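Local coordinates for protein acyl-CoA dehydrogenase (Mycobacterium thermoresistibile, PDB 3NF4) that probably catalyses the FAD-dependent alpha,beta-dehydrogenation of an acyl-CoA thioester, with the flavin bound in its pocket, at residues D32-P37 against E50-Q55. Residues are numbered along the deposited sequence; the frame is centred on the assembly and turned at random.
Sequences DKVLDP and EGVFEQ
Two purely apolar pairs join 32-37 to 50-55, and both involve Val52. On one branch, Val52 CG1 meets Leu35 CD2 at 3.5 Å; on the other, Val52 CG2 lies 4.1 Å from Val34 CG1. Val52 therefore reaches both leucine and valine with separate methyls. Its CG1 is anti to the backbone N (chi1 165°), which turns CG2 away from the carbonyl carbon and toward the valine. Val34 and Val52 run past one another in opposite senses, whereas Leu35 slants across Val52; the CB of Leu35 does not face 50-55, and only the end of its side chain comes close.

A mixed contact lies beside these. Both methyls of Val34 lie over one face of the Gln55 carboxamide, CG2 obliquely on the OE1 side. Val34 CG2 touches both heteroatoms of Gln55, OE1 at 3.3 Å and NE2 at 3.8 Å, while Val34 CG1 is 4.0 Å from NE2. Toward Val34 the amide thus offers its face to methyl carbons, a van der Waals contact. The extended chain beyond CG of Gln55 (chi2 -168°) carries the amide out to the valine.

Backbone evidence agrees with this layout: the closest CA atoms are those of Val34 and Val52, 7.1 Å apart. The contact is small, burying 175 Å² in total. Gly51 is the N-cap residue of helix 52-57, and its O accepts a bond from Gln55 N at 3.2 Å, which closes the first turn of the helix, on which Val52 and Gln55 both lie.

Within the N-terminal domain, the contact sets the C-terminal part of helix 18-35 against the start of helix 52-57, with helix 39-45 in the connection between them. Leu35 also touches Trp91 and Val52 touches Ile38, while Phe53, on the far side, meets His169 edge-to-face just beyond strand 157-168.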
ATOM      1  N   ASP A  32       1.997  26.262  24.177  1.00 64.66           N
ATOM      2  CA  ASP A  32       1.997  25.457  25.405  1.00 65.49           C
ATOM      3  C   ASP A  32       1.262  26.137  26.588  1.00 66.25           C
ATOM      4  O   ASP A  32       0.746  25.448  27.471  1.00 65.34           O
ATOM      5  CB  ASP A  32       3.427  25.034  25.795  1.00 66.06           C
ATOM      6  CG  ASP A  32       3.943  23.834  24.965  1.00 67.29           C
ATOM      7  OD1 ASP A  32       3.127  23.105  24.321  1.00 65.48           O
ATOM      8  OD2 ASP A  32       5.179  23.611  24.960  1.00 68.55           O
ATOM      9  N   LYS A  33       1.207  27.474  26.580  1.00 67.02           N
ATOM     10  CA  LYS A  33       0.572  28.237  27.661  1.00 68.56           C
ATOM     11  C   LYS A  33      -0.911  28.505  27.423  1.00 67.88           C
ATOM     12  O   LYS A  33      -1.712  28.455  28.348  1.00 68.62           O
ATOM     13  CB  LYS A  33       1.297  29.571  27.892  1.00 70.34           C
ATOM     14  CG  LYS A  33       0.595  30.481  28.896  1.00 72.43           C
ATOM     15  CD  LYS A  33       1.409  31.712  29.251  1.00 78.09           C
ATOM     16  CE  LYS A  33       0.658  32.522  30.312  1.00 83.34           C
ATOM     17  NZ  LYS A  33       1.365  33.777  30.698  1.00 88.34           N
ATOM     18  N   VAL A  34      -1.264  28.805  26.184  1.00 66.85           N
ATOM     19  CA  VAL A  34      -2.617  29.211  25.855  1.00 65.88           C
ATOM     20  C   VAL A  34      -3.470  28.108  25.247  1.00 63.91           C
ATOM     21  O   VAL A  34      -4.612  27.960  25.653  1.00 64.05           O
ATOM     22  CB  VAL A  34      -2.611  30.498  24.993  1.00 66.71           C
ATOM     23  CG1 VAL A  34      -3.946  30.748  24.315  1.00 64.77           C
ATOM     24  CG2 VAL A  34      -2.235  31.689  25.873  1.00 69.19           C
ATOM     25  N   LEU A  35      -2.925  27.330  24.304  1.00 62.62           N
ATOM     26  CA  LEU A  35      -3.696  26.280  23.598  1.00 60.36           C
ATOM     27  C   LEU A  35      -3.759  24.929  24.307  1.00 60.08           C
ATOM     28  O   LEU A  35      -4.837  24.400  24.501  1.00 59.08           O
ATOM     29  CB  LEU A  35      -3.197  26.088  22.165  1.00 58.88           C
ATOM     30  CG  LEU A  35      -3.014  27.353  21.322  1.00 58.98           C
ATOM     31  CD1 LEU A  35      -2.318  27.026  19.993  1.00 54.15           C
ATOM     32  CD2 LEU A  35      -4.338  28.092  21.124  1.00 55.23           C
ATOM     33  N   ASP A  36      -2.603  24.390  24.699  1.00 61.56           N
ATOM     34  CA  ASP A  36      -2.492  23.042  25.290  1.00 62.03           C
ATOM     35  C   ASP A  36      -3.343  22.721  26.543  1.00 62.56           C
ATOM     36  O   ASP A  36      -3.839  21.602  26.656  1.00 61.50           O
ATOM     37  CB  ASP A  36      -1.022  22.703  25.558  1.00 63.14           C
ATOM     38  CG  ASP A  36      -0.824  21.266  26.059  1.00 66.74           C
ATOM     39  OD1 ASP A  36      -0.321  21.092  27.186  1.00 70.07           O
ATOM     40  OD2 ASP A  36      -1.185  20.300  25.337  1.00 71.07           O
ATOM     41  N   PRO A  37      -3.502  23.679  27.490  1.00 63.45           N
ATOM     42  CA  PRO A  37      -4.192  23.326  28.737  1.00 63.88           C
ATOM     43  C   PRO A  37      -5.719  23.266  28.650  1.00 63.43           C
ATOM     44  O   PRO A  37      -6.348  22.718  29.559  1.00 63.71           O
ATOM     45  CB  PRO A  37      -3.801  24.457  29.711  1.00 65.87           C
ATOM     46  CG  PRO A  37      -2.723  25.258  29.030  1.00 66.36           C
ATOM     47  CD  PRO A  37      -2.943  25.043  27.549  1.00 64.78           C
ATOM     48  N   GLU A  50     -12.986  31.519  23.432  1.00 71.99           N
ATOM     49  CA  GLU A  50     -12.954  32.964  23.590  1.00 74.05           C
ATOM     50  C   GLU A  50     -11.574  33.419  24.055  1.00 74.14           C
ATOM     51  O   GLU A  50     -10.967  32.793  24.925  1.00 73.93           O
ATOM     52  CB  GLU A  50     -14.019  33.389  24.596  1.00 75.76           C
ATOM     53  CG  GLU A  50     -14.923  34.517  24.103  1.00 79.58           C
ATOM     54  CD  GLU A  50     -15.773  34.100  22.898  1.00 82.68           C
ATOM     55  OE1 GLU A  50     -16.671  33.225  23.048  1.00 82.33           O
ATOM     56  OE2 GLU A  50     -15.538  34.661  21.799  1.00 84.89           O
ATOM     57  N   GLY A  51     -11.072  34.486  23.441  1.00 74.44           N
ATOM     58  CA  GLY A  51      -9.828  35.126  23.879  1.00 74.80           C
ATOM     59  C   GLY A  51      -8.563  34.629  23.207  1.00 73.61           C
ATOM     60  O   GLY A  51      -7.541  35.330  23.192  1.00 74.77           O
ATOM     61  N   VAL A  52      -8.638  33.416  22.655  1.00 71.22           N
ATOM     62  CA  VAL A  52      -7.500  32.728  22.056  1.00 69.13           C
ATOM     63  C   VAL A  52      -6.928  33.421  20.796  1.00 68.47           C
ATOM     64  O   VAL A  52      -5.737  33.644  20.715  1.00 68.03           O
ATOM     65  CB  VAL A  52      -7.842  31.232  21.812  1.00 67.89           C
ATOM     66  CG1 VAL A  52      -6.850  30.577  20.865  1.00 66.73           C
ATOM     67  CG2 VAL A  52      -7.899  30.486  23.132  1.00 67.45           C
ATOM     68  N   PHE A  53      -7.771  33.752  19.824  1.00 68.35           N
ATOM     69  CA  PHE A  53      -7.302  34.426  18.602  1.00 68.59           C
ATOM     70  C   PHE A  53      -6.805  35.857  18.854  1.00 70.55           C
ATOM     71  O   PHE A  53      -5.969  36.364  18.100  1.00 71.08           O
ATOM     72  CB  PHE A  53      -8.366  34.411  17.500  1.00 67.70           C
ATOM     73  CG  PHE A  53      -8.610  33.031  16.898  1.00 67.45           C
ATOM     74  CD1 PHE A  53      -7.766  32.524  15.924  1.00 65.35           C
ATOM     75  CD2 PHE A  53      -9.692  32.255  17.313  1.00 67.01           C
ATOM     76  CE1 PHE A  53      -7.979  31.281  15.383  1.00 65.85           C
ATOM     77  CE2 PHE A  53      -9.911  30.996  16.784  1.00 66.12           C
ATOM     78  CZ  PHE A  53      -9.055  30.504  15.810  1.00 66.24           C
ATOM     79  N   GLU A  54      -7.333  36.493  19.908  1.00 71.61           N
ATOM     80  CA  GLU A  54      -6.901  37.818  20.355  1.00 72.91           C
ATOM     81  C   GLU A  54      -5.451  37.773  20.878  1.00 73.17           C
ATOM     82  O   GLU A  54      -4.656  38.663  20.576  1.00 73.54           O
ATOM     83  CB  GLU A  54      -7.880  38.378  21.410  1.00 73.66           C
ATOM     84  N   GLN A  55      -5.118  36.714  21.626  1.00 72.64           N
ATOM     85  CA  GLN A  55      -3.766  36.491  22.163  1.00 73.25           C
ATOM     86  C   GLN A  55      -2.686  36.128  21.134  1.00 72.86           C
ATOM     87  O   GLN A  55      -1.518  36.500  21.319  1.00 73.84           O
ATOM     88  CB  GLN A  55      -3.784  35.426  23.269  1.00 73.05           C
ATOM     89  CG  GLN A  55      -4.427  35.878  24.589  1.00 76.05           C
ATOM     90  CD  GLN A  55      -4.164  34.913  25.730  1.00 77.53           C
ATOM     91  OE1 GLN A  55      -3.053  34.854  26.270  1.00 80.18           O
ATOM     92  NE2 GLN A  55      -5.184  34.152  26.104  1.00 75.08           N
TER